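PDB 5UAO: tryptophane-5-halogenase from Microbispora sp. ATCC PTA-5024, which probably uses reduced FAD to chlorinate a peptide tryptophan at carbon 5 during biosynthesis of the lanthipeptide NAI-107. Local coordinates for residues P99-F107 / Q145-V156; R398-N408 / A419-I428. All coordinates share one frame; numbering follows the deposited sequence.

Interaction 1. Residues P99-F107 / Q145-V156; sequences PTWKLGIRF and QAMLMTEDRVPV
L103 carries most of the apolar contact. Its CB rests on M149 CG at 3.8 Å, while CD1 enters the crook between the helix end and the chain leaving it, 3.9 Å from L148 CB and 3.7 Å from the backbone O of R153; V154 CG1 and P155 CD close round the same methyl. The other branch, L103 CD2, packs against the amide end of Q145, 3.6 Å from Q145 NE2. CG stands anti to the carbonyl carbon (chi1 -65°), which puts CD1 in that crook and CD2 beside Q145. W101 adds a second apolar patch: V154 CG2 meets the indole at its edge, near the ring plane, 4.0 Å from CZ3, and V156 CG2 approaches the same corner obliquely. L103, in the link between strands 100-102 and 104-108, thus packs on helix 144-151, while W101 of the first strand packs on the chain beyond it. The helix ends in a Schellman motif with D152 at positive phi; P155 then centres an inverse gamma turn. A sulfur contact follows at G104, where M149 SD lies 3.7 Å from CA. Among the polar atoms, Q145 OE1 and L103 O, both acceptors, stand 3.1 Å apart without bonding. Q145 NE2 donates to P171 O, and W101 NE1 pairs with the hydroxyl of Y94.

Interaction 2. Residues R398-N408 / A419-I428; sequences RWFLSIHYRFN and ARAETDISGI
The end of helix 383-406 runs beside the last turn of helix 414-422 and the chain that leaves it, with CA atoms 4.4 Å apart at R406 and R420 and 5.9 Å at W399 and I428. The W399 indole is sandwiched: G427 CA makes a CH-pi contact over one face, 3.6 Å from the centroid of the five-membered ring, and R398 CD covers the opposite face. D424 O meets the ring at its edge. D424 OD1 takes the backbone N of S426, an Asx turn, and also its OG, which touches W399 CH2. With W399 cut back to an alanine, G427 CA and R398 CD would probably lose the flat surface between them, leaving a gap at the turn. R406 swings its chain across the loop, bent at chi2 (76°), so that NH1 donates in the guanidinium plane to T423 O (2.8 Å, 154°) while A421 O lies over one face. R420 reciprocates, its NH1 bonding N408 O at 2.7 Å, and a water bridges R406 O and R420 O. Toward W399, I425 CG2 packs on R406 CB, and the I403 and I428 CG2 methyls meet at 3.7 Å. Helix 461-471 covers I403 and F407, L432 of helix 429-437 packs on F407 and I425, and S252 and S253, just beyond strand 247-249, bond D424.

How the interactions relate
Interaction 1 closes along the chain before interaction 2 opens; both belong to the tryptophan halogenase part of the chain, their centres about 27 Å apart. They nevertheless meet at one point, where F107 CZ packs on H404 CD2 at 4.0 Å, so strand 104-108 of the seven-stranded mixed sheet borders helix 383-406. N408 reaches the same sheet through T278 on the neighbouring strand 274-279. E355 links the two as well, touching I105 and bonding H404. The FAD lies about 9 Å from the side chain of I105 and about 11 Å from that of Y405, so each contact reaches toward the flavin region without touching the cofactor through these side chains.

Interaction 1. Residues P99-F107 / Q145-V156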
loop_
_atom_site.group_PDB
_atom_site.type_symbol
_atom_site.label_atom_id
_atom_site.label_comp_id
_atom_site.label_asym_id
_atom_site.label_seq_id
_atom_site.Cartn_x
_atom_site.Cartn_y
_atom_site.Cartn_z
ATOM N N PRO A 99 13.982 -30.908 -4.980
ATOM C CA PRO A 99 13.761 -29.670 -5.703
ATOM C C PRO A 99 14.990 -29.274 -6.478
ATOM O O PRO A 99 16.118 -29.716 -6.147
ATOM C CB PRO A 99 13.571 -28.652 -4.593
ATOM C CG PRO A 99 14.486 -29.210 -3.478
ATOM C CD PRO A 99 14.172 -30.663 -3.550
ATOM N N THR A 100 14.770 -28.475 -7.523
ATOM C CA THR A 100 15.787 -27.649 -8.127
ATOM C C THR A 100 15.559 -26.163 -7.850
ATOM O O THR A 100 14.555 -25.757 -7.208
ATOM C CB THR A 100 15.858 -27.849 -9.634
ATOM O OG1 THR A 100 14.592 -27.568 -10.149
ATOM C CG2 THR A 100 16.202 -29.265 -9.945
ATOM N N TRP A 101 16.497 -25.354 -8.309
ATOM C CA TRP A 101 16.561 -24.000 -7.924
ATOM C C TRP A 101 16.195 -23.103 -9.078
ATOM O O TRP A 101 16.612 -23.329 -10.228
ATOM C CB TRP A 101 17.940 -23.584 -7.383
ATOM C CG TRP A 101 18.315 -24.219 -6.087
ATOM C CD1 TRP A 101 17.508 -24.799 -5.150
ATOM C CD2 TRP A 101 19.653 -24.398 -5.635
ATOM N NE1 TRP A 101 18.304 -25.325 -4.090
ATOM C CE2 TRP A 101 19.610 -25.091 -4.393
ATOM C CE3 TRP A 101 20.887 -24.037 -6.167
ATOM C CZ2 TRP A 101 20.777 -25.379 -3.652
ATOM C CZ3 TRP A 101 22.028 -24.317 -5.430
ATOM C CH2 TRP A 101 21.956 -24.990 -4.186
ATOM N N LYS A 102 15.476 -22.055 -8.719
ATOM C CA LYS A 102 15.011 -21.021 -9.701
ATOM C C LYS A 102 15.522 -19.640 -9.253
ATOM O O LYS A 102 15.142 -19.141 -8.204
ATOM C CB LYS A 102 13.517 -21.072 -9.780
ATOM C CG LYS A 102 12.924 -20.065 -10.741
ATOM C CD LYS A 102 11.433 -19.881 -10.489
ATOM C CE LYS A 102 10.855 -18.838 -11.408
ATOM N NZ LYS A 102 9.455 -18.560 -11.008
ATOM N N LEU A 103 16.484 -19.102 -9.987
ATOM C CA LEU A 103 17.112 -17.828 -9.737
ATOM C C LEU A 103 16.309 -16.728 -10.431
ATOM O O LEU A 103 16.471 -15.504 -10.157
ATOM C CB LEU A 103 18.543 -17.814 -10.318
ATOM C CG LEU A 103 19.543 -18.787 -9.690
ATOM C CD1 LEU A 103 20.933 -18.585 -10.214
ATOM C CD2 LEU A 103 19.524 -18.588 -8.205
ATOM N N GLY A 104 15.443 -17.176 -11.315
ATOM C CA GLY A 104 14.565 -16.285 -12.062
ATOM C C GLY A 104 13.944 -16.968 -13.265
ATOM O O GLY A 104 13.835 -18.196 -13.325
ATOM N N ILE A 105 13.453 -16.130 -14.189
ATOM C CA ILE A 105 12.886 -16.587 -15.426
ATOM C C ILE A 105 13.741 -16.051 -16.596
ATOM O O ILE A 105 14.074 -14.848 -16.666
ATOM C CB ILE A 105 11.444 -16.088 -15.618
ATOM C CG1 ILE A 105 10.533 -16.587 -14.506
ATOM C CG2 ILE A 105 10.963 -16.468 -16.994
ATOM C CD1 ILE A 105 9.135 -16.012 -14.449
ATOM N N ARG A 106 14.114 -16.975 -17.470
ATOM C CA ARG A 106 14.649 -16.627 -18.757
ATOM C C ARG A 106 13.576 -16.476 -19.806
ATOM O O ARG A 106 12.973 -17.477 -20.273
ATOM C CB ARG A 106 15.613 -17.698 -19.213
ATOM C CG ARG A 106 16.372 -17.344 -20.465
ATOM C CD ARG A 106 17.396 -18.395 -20.919
ATOM N NE ARG A 106 17.860 -17.851 -22.188
ATOM C CZ ARG A 106 17.352 -18.146 -23.388
ATOM N NH1 ARG A 106 16.458 -19.118 -23.568
ATOM N NH2 ARG A 106 17.798 -17.480 -24.432
ATOM N N PHE A 107 13.515 -15.282 -20.355
ATOM C CA PHE A 107 12.473 -14.915 -21.304
ATOM C C PHE A 107 12.993 -14.906 -22.756
ATOM O O PHE A 107 13.744 -13.989 -23.136
ATOM C CB PHE A 107 11.951 -13.521 -20.944
ATOM C CG PHE A 107 10.908 -13.488 -19.874
ATOM C CD1 PHE A 107 9.612 -13.873 -20.162
ATOM C CD2 PHE A 107 11.207 -13.056 -18.574
ATOM C CE1 PHE A 107 8.628 -13.883 -19.197
ATOM C CE2 PHE A 107 10.224 -13.036 -17.614
ATOM C CZ PHE A 107 8.936 -13.473 -17.910
ATOM N N GLN A 145 22.305 -12.192 -9.962
ATOM C CA GLN A 145 21.571 -13.360 -10.374
ATOM C C GLN A 145 21.333 -13.347 -11.871
ATOM O O GLN A 145 21.278 -14.409 -12.526
ATOM C CB GLN A 145 20.240 -13.483 -9.647
ATOM C CG GLN A 145 20.270 -14.233 -8.352
ATOM C CD GLN A 145 18.871 -14.409 -7.763
ATOM O OE1 GLN A 145 17.921 -13.671 -8.102
ATOM N NE2 GLN A 145 18.754 -15.354 -6.831
ATOM N N ALA A 146 21.205 -12.152 -12.442
ATOM C CA ALA A 146 21.053 -12.080 -13.912
ATOM C C ALA A 146 22.273 -12.632 -14.583
ATOM O O ALA A 146 22.147 -13.332 -15.594
ATOM C CB ALA A 146 20.771 -10.683 -14.400
ATOM N N MET A 147 23.455 -12.327 -14.037
ATOM C CA MET A 147 24.733 -12.910 -14.558
ATOM C C MET A 147 24.891 -14.424 -14.253
ATOM O O MET A 147 25.358 -15.190 -15.070
ATOM C CB MET A 147 25.938 -12.139 -14.036
ATOM C CG MET A 147 26.011 -10.690 -14.478
ATOM S SD MET A 147 27.294 -9.798 -13.589
ATOM C CE MET A 147 27.126 -8.169 -14.286
ATOM N N LEU A 148 24.471 -14.870 -13.081
ATOM C CA LEU A 148 24.446 -16.316 -12.815
ATOM C C LEU A 148 23.553 -17.062 -13.811
ATOM O O LEU A 148 23.950 -18.065 -14.440
ATOM C CB LEU A 148 24.030 -16.540 -11.366
ATOM C CG LEU A 148 25.114 -16.152 -10.344
ATOM C CD1 LEU A 148 24.510 -15.746 -9.016
ATOM C CD2 LEU A 148 25.997 -17.398 -10.158
ATOM N N MET A 149 22.387 -16.482 -14.091
ATOM C CA MET A 149 21.510 -17.108 -15.094
ATOM C C MET A 149 22.119 -17.221 -16.506
ATOM O O MET A 149 22.038 -18.286 -17.142
ATOM C CB MET A 149 20.157 -16.412 -15.118
ATOM C CG MET A 149 19.327 -16.585 -13.852
ATOM S SD MET A 149 17.643 -15.870 -14.104
ATOM C CE MET A 149 17.978 -14.354 -13.633
ATOM N N THR A 150 22.694 -16.142 -17.004
ATOM C CA THR A 150 23.363 -16.227 -18.314
ATOM C C THR A 150 24.622 -17.135 -18.329
ATOM O O THR A 150 24.985 -17.667 -19.369
ATOM C CB THR A 150 23.686 -14.862 -18.949
ATOM O OG1 THR A 150 24.534 -14.100 -18.077
ATOM C CG2 THR A 150 22.383 -14.091 -19.215
ATOM N N GLU A 151 25.251 -17.335 -17.192
ATOM C CA GLU A 151 26.330 -18.325 -17.077
ATOM C C GLU A 151 25.828 -19.741 -16.837
ATOM O O GLU A 151 26.634 -20.661 -16.880
ATOM C CB GLU A 151 27.257 -17.976 -15.925
ATOM C CG GLU A 151 27.871 -16.603 -16.002
ATOM C CD GLU A 151 29.168 -16.554 -16.795
ATOM O OE1 GLU A 151 29.742 -17.618 -17.136
ATOM O OE2 GLU A 151 29.613 -15.414 -17.040
ATOM N N ASP A 152 24.524 -19.948 -16.591
ATOM C CA ASP A 152 23.999 -21.222 -16.111
ATOM C C ASP A 152 24.800 -21.736 -14.890
ATOM O O ASP A 152 25.165 -22.911 -14.815
ATOM C CB ASP A 152 23.942 -22.309 -17.222
ATOM C CG ASP A 152 22.834 -22.040 -18.263
ATOM O OD1 ASP A 152 21.748 -21.688 -17.885
ATOM O OD2 ASP A 152 23.059 -22.126 -19.486
ATOM N N ARG A 153 25.029 -20.865 -13.909
ATOM C CA ARG A 153 25.748 -21.259 -12.703
ATOM C C ARG A 153 24.945 -20.778 -11.512
ATOM O O ARG A 153 23.963 -20.016 -11.679
ATOM C CB ARG A 153 27.173 -20.637 -12.743
ATOM C CG ARG A 153 28.135 -21.416 -13.626
ATOM C CD ARG A 153 29.424 -20.647 -13.806
ATOM N NE ARG A 153 30.258 -21.250 -14.833
ATOM C CZ ARG A 153 30.922 -22.385 -14.692
ATOM N NH1 ARG A 153 30.872 -23.058 -13.559
ATOM N NH2 ARG A 153 31.630 -22.868 -15.714
ATOM N N VAL A 154 25.334 -21.196 -10.315
ATOM C CA VAL A 154 24.621 -20.857 -9.092
ATOM C C VAL A 154 25.634 -20.327 -8.061
ATOM O O VAL A 154 26.798 -20.678 -8.136
ATOM C CB VAL A 154 23.826 -22.048 -8.514
ATOM C CG1 VAL A 154 22.756 -22.558 -9.466
ATOM C CG2 VAL A 154 24.737 -23.233 -8.140
ATOM N N PRO A 155 25.194 -19.483 -7.116
ATOM C CA PRO A 155 26.156 -18.756 -6.268
ATOM C C PRO A 155 26.620 -19.619 -5.034
ATOM O O PRO A 155 26.347 -19.315 -3.858
ATOM C CB PRO A 155 25.378 -17.488 -5.923
ATOM C CG PRO A 155 23.922 -17.950 -5.837
ATOM C CD PRO A 155 23.807 -18.982 -6.912
ATOM N N VAL A 156 27.231 -20.743 -5.372
ATOM C CA VAL A 156 27.736 -21.712 -4.405
ATOM C C VAL A 156 29.149 -22.000 -4.907
ATOM O O VAL A 156 29.376 -22.034 -6.136
ATOM C CB VAL A 156 26.910 -23.003 -4.348
ATOM C CG1 VAL A 156 27.449 -23.963 -3.252
ATOM C CG2 VAL A 156 25.442 -22.707 -4.080
#

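Interaction 2. Residues R398-N408 / A419-I428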
loop_
_atom_site.group_PDB
_atom_site.type_symbol
_atom_site.label_atom_id
_atom_site.label_comp_id
_atom_site.label_asym_id
_atom_site.label_seq_id
_atom_site.Cartn_x
_atom_site.Cartn_y
_atom_site.Cartn_z
ATOM N N ARG A 398 -2.928 -9.643 -12.718
ATOM C CA ARG A 398 -3.520 -9.684 -14.039
ATOM C C ARG A 398 -2.907 -8.616 -14.955
ATOM O O ARG A 398 -2.507 -8.899 -16.081
ATOM C CB ARG A 398 -5.061 -9.570 -13.943
ATOM C CG ARG A 398 -5.757 -9.419 -15.276
ATOM C CD ARG A 398 -6.219 -8.023 -15.496
ATOM N NE ARG A 398 -7.014 -7.879 -16.716
ATOM C CZ ARG A 398 -8.344 -7.824 -16.789
ATOM N NH1 ARG A 398 -9.106 -7.806 -15.720
ATOM N NH2 ARG A 398 -8.921 -7.696 -17.990
ATOM N N TRP A 399 -2.905 -7.387 -14.492
ATOM C CA TRP A 399 -2.356 -6.284 -15.262
ATOM C C TRP A 399 -0.875 -6.427 -15.507
ATOM O O TRP A 399 -0.419 -6.126 -16.574
ATOM C CB TRP A 399 -2.646 -4.926 -14.630
ATOM C CG TRP A 399 -4.091 -4.671 -14.505
ATOM C CD1 TRP A 399 -4.774 -4.529 -13.348
ATOM C CD2 TRP A 399 -5.061 -4.624 -15.557
ATOM N NE1 TRP A 399 -6.100 -4.328 -13.607
ATOM C CE2 TRP A 399 -6.325 -4.462 -14.944
ATOM C CE3 TRP A 399 -4.993 -4.764 -16.950
ATOM C CZ2 TRP A 399 -7.514 -4.346 -15.669
ATOM C CZ3 TRP A 399 -6.163 -4.681 -17.670
ATOM C CH2 TRP A 399 -7.424 -4.455 -17.017
ATOM N N PHE A 400 -0.123 -6.991 -14.571
ATOM C CA PHE A 400 1.289 -7.283 -14.862
ATOM C C PHE A 400 1.454 -8.327 -15.971
ATOM O O PHE A 400 2.294 -8.172 -16.842
ATOM C CB PHE A 400 1.946 -7.785 -13.542
ATOM C CG PHE A 400 3.400 -8.194 -13.666
ATOM C CD1 PHE A 400 4.309 -7.420 -14.367
ATOM C CD2 PHE A 400 3.868 -9.317 -13.007
ATOM C CE1 PHE A 400 5.655 -7.762 -14.422
ATOM C CE2 PHE A 400 5.209 -9.677 -13.052
ATOM C CZ PHE A 400 6.098 -8.894 -13.750
ATOM N N LEU A 401 0.690 -9.412 -15.933
ATOM C CA LEU A 401 0.742 -10.366 -17.003
ATOM C C LEU A 401 0.320 -9.733 -18.326
ATOM O O LEU A 401 0.843 -10.132 -19.385
ATOM C CB LEU A 401 -0.125 -11.598 -16.761
ATOM C CG LEU A 401 0.353 -12.468 -15.574
ATOM C CD1 LEU A 401 -0.579 -13.662 -15.387
ATOM C CD2 LEU A 401 1.717 -12.994 -15.889
ATOM N N SER A 402 -0.660 -8.826 -18.278
ATOM C CA SER A 402 -1.158 -8.192 -19.527
ATOM C C SER A 402 0.001 -7.548 -20.347
ATOM O O SER A 402 0.004 -7.601 -21.565
ATOM C CB SER A 402 -2.263 -7.143 -19.210
ATOM O OG SER A 402 -1.823 -5.819 -18.812
ATOM N N ILE A 403 0.973 -6.946 -19.675
ATOM C CA ILE A 403 2.074 -6.296 -20.387
ATOM C C ILE A 403 3.083 -7.292 -20.924
ATOM O O ILE A 403 3.924 -6.880 -21.715
ATOM C CB ILE A 403 2.738 -5.160 -19.573
ATOM C CG1 ILE A 403 3.459 -5.697 -18.341
ATOM C CG2 ILE A 403 1.705 -4.183 -19.152
ATOM C CD1 ILE A 403 4.804 -5.138 -18.154
ATOM N N HIS A 404 3.057 -8.573 -20.484
ATOM C CA HIS A 404 3.905 -9.610 -21.116
ATOM C C HIS A 404 3.382 -9.906 -22.531
ATOM O O HIS A 404 4.129 -10.318 -23.427
ATOM C CB HIS A 404 3.892 -10.922 -20.367
ATOM C CG HIS A 404 4.458 -10.871 -18.975
ATOM N ND1 HIS A 404 4.028 -9.999 -18.010
ATOM C CD2 HIS A 404 5.397 -11.636 -18.380
ATOM C CE1 HIS A 404 4.672 -10.226 -16.871
ATOM N NE2 HIS A 404 5.485 -11.238 -17.065
ATOM N N TYR A 405 2.069 -9.723 -22.736
ATOM C CA TYR A 405 1.435 -10.004 -24.006
ATOM C C TYR A 405 1.385 -8.849 -24.972
ATOM O O TYR A 405 1.737 -9.013 -26.146
ATOM C CB TYR A 405 0.005 -10.571 -23.817
ATOM C CG TYR A 405 0.000 -12.072 -23.560
ATOM C CD1 TYR A 405 0.116 -12.972 -24.609
ATOM C CD2 TYR A 405 -0.036 -12.575 -22.248
ATOM C CE1 TYR A 405 0.142 -14.306 -24.376
ATOM C CE2 TYR A 405 -0.029 -13.905 -22.002
ATOM C CZ TYR A 405 0.074 -14.755 -23.078
ATOM O OH TYR A 405 0.109 -16.044 -22.869
ATOM N N ARG A 406 1.019 -7.661 -24.481
ATOM C CA ARG A 406 0.813 -6.482 -25.324
ATOM C C ARG A 406 2.090 -6.084 -26.062
ATOM O O ARG A 406 2.007 -5.505 -27.156
ATOM C CB ARG A 406 0.405 -5.316 -24.423
ATOM C CG ARG A 406 0.097 -4.014 -25.137
ATOM C CD ARG A 406 -1.246 -4.122 -25.788
ATOM N NE ARG A 406 -1.458 -3.083 -26.767
ATOM C CZ ARG A 406 -2.642 -2.504 -27.004
ATOM N NH1 ARG A 406 -3.726 -2.824 -26.309
ATOM N NH2 ARG A 406 -2.745 -1.572 -27.923
ATOM N N PHE A 407 3.271 -6.324 -25.462
ATOM C CA PHE A 407 4.504 -5.733 -25.989
ATOM C C PHE A 407 5.529 -6.768 -26.517
ATOM O O PHE A 407 6.734 -6.448 -26.659
ATOM C CB PHE A 407 5.146 -4.850 -24.937
ATOM C CG PHE A 407 4.267 -3.728 -24.467
ATOM C CD1 PHE A 407 3.900 -2.713 -25.340
ATOM C CD2 PHE A 407 3.798 -3.688 -23.174
ATOM C CE1 PHE A 407 3.125 -1.657 -24.909
ATOM C CE2 PHE A 407 2.970 -2.686 -22.741
ATOM C CZ PHE A 407 2.656 -1.631 -23.613
ATOM N N ASN A 408 5.048 -7.997 -26.784
ATOM C CA ASN A 408 5.940 -9.035 -27.239
ATOM C C ASN A 408 6.085 -9.009 -28.759
ATOM O O ASN A 408 5.344 -9.665 -29.499
ATOM C CB ASN A 408 5.498 -10.443 -26.721
ATOM C CG ASN A 408 6.532 -11.526 -27.065
ATOM O OD1 ASN A 408 7.518 -11.214 -27.715
ATOM N ND2 ASN A 408 6.254 -12.775 -26.715
ATOM N N ALA A 419 -2.529 -10.220 -30.073
ATOM C CA ALA A 419 -2.100 -9.822 -28.797
ATOM C C ALA A 419 -1.538 -8.420 -28.741
ATOM O O ALA A 419 -1.813 -7.683 -27.807
ATOM C CB ALA A 419 -1.121 -10.836 -28.177
ATOM N N ARG A 420 -0.730 -8.023 -29.696
ATOM C CA ARG A 420 -0.101 -6.731 -29.622
ATOM C C ARG A 420 -1.092 -5.584 -29.901
ATOM O O ARG A 420 -0.902 -4.456 -29.416
ATOM C CB ARG A 420 1.071 -6.646 -30.618
ATOM C CG ARG A 420 2.298 -7.466 -30.222
ATOM C CD ARG A 420 3.504 -7.011 -31.089
ATOM N NE ARG A 420 3.388 -7.530 -32.434
ATOM C CZ ARG A 420 3.766 -8.736 -32.850
ATOM N NH1 ARG A 420 4.433 -9.597 -32.060
ATOM N NH2 ARG A 420 3.518 -9.068 -34.107
ATOM N N ALA A 421 -2.136 -5.908 -30.645
ATOM C CA ALA A 421 -3.147 -4.925 -31.017
ATOM C C ALA A 421 -4.284 -4.847 -30.021
ATOM O O ALA A 421 -4.799 -3.772 -29.798
ATOM C CB ALA A 421 -3.695 -5.254 -32.400
ATOM N N GLU A 422 -4.684 -5.962 -29.388
ATOM C CA GLU A 422 -5.938 -5.976 -28.595
ATOM C C GLU A 422 -5.873 -6.326 -27.065
ATOM O O GLU A 422 -6.892 -6.266 -26.366
ATOM C CB GLU A 422 -6.940 -6.883 -29.287
ATOM C CG GLU A 422 -7.168 -6.664 -30.802
ATOM C CD GLU A 422 -7.763 -5.293 -31.184
ATOM O OE1 GLU A 422 -8.230 -4.574 -30.280
ATOM O OE2 GLU A 422 -7.760 -4.915 -32.401
ATOM N N THR A 423 -4.709 -6.729 -26.549
ATOM C CA THR A 423 -4.568 -7.030 -25.127
ATOM C C THR A 423 -4.975 -5.818 -24.298
ATOM O O THR A 423 -4.382 -4.721 -24.415
ATOM C CB THR A 423 -3.115 -7.466 -24.817
ATOM O OG1 THR A 423 -2.811 -8.623 -25.614
ATOM C CG2 THR A 423 -2.929 -7.736 -23.272
ATOM N N ASP A 424 -5.951 -6.026 -23.411
ATOM C CA ASP A 424 -6.420 -4.977 -22.515
ATOM C C ASP A 424 -5.341 -4.757 -21.456
ATOM O O ASP A 424 -5.025 -5.684 -20.705
ATOM C CB ASP A 424 -7.728 -5.461 -21.862
ATOM C CG ASP A 424 -8.355 -4.477 -20.910
ATOM O OD1 ASP A 424 -7.826 -3.390 -20.635
ATOM O OD2 ASP A 424 -9.454 -4.873 -20.413
ATOM N N ILE A 425 -4.790 -3.537 -21.421
ATOM C CA ILE A 425 -3.823 -3.109 -20.445
ATOM C C ILE A 425 -4.356 -1.906 -19.642
ATOM O O ILE A 425 -3.601 -1.267 -18.953
ATOM C CB ILE A 425 -2.470 -2.716 -21.140
ATOM C CG1 ILE A 425 -2.697 -1.661 -22.254
ATOM C CG2 ILE A 425 -1.830 -3.944 -21.780
ATOM C CD1 ILE A 425 -1.430 -0.893 -22.629
ATOM N N SER A 426 -5.671 -1.706 -19.633
ATOM C CA SER A 426 -6.264 -0.520 -19.057
ATOM C C SER A 426 -5.841 -0.282 -17.669
ATOM O O SER A 426 -5.574 0.844 -17.296
ATOM C CB SER A 426 -7.811 -0.526 -19.178
ATOM O OG SER A 426 -8.444 -1.689 -18.725
ATOM N N GLY A 427 -5.728 -1.321 -16.867
ATOM C CA GLY A 427 -5.516 -1.115 -15.439
ATOM C C GLY A 427 -4.081 -0.726 -15.076
ATOM O O GLY A 427 -3.785 -0.331 -13.911
ATOM N N ILE A 428 -3.161 -0.864 -16.029
ATOM C CA ILE A 428 -1.765 -0.485 -15.780
ATOM C C ILE A 428 -1.297 0.611 -16.740
ATOM O O ILE A 428 -0.193 1.113 -16.685
ATOM C CB ILE A 428 -0.870 -1.730 -15.821
ATOM C CG1 ILE A 428 0.492 -1.461 -15.299
ATOM C CG2 ILE A 428 -0.784 -2.336 -17.221
ATOM C CD1 ILE A 428 1.323 -2.722 -15.215
HETATM O O HOH W 1 2.156 -3.657 -28.834
HETATM O O HOH W 2 -1.001 -1.214 -30.109
#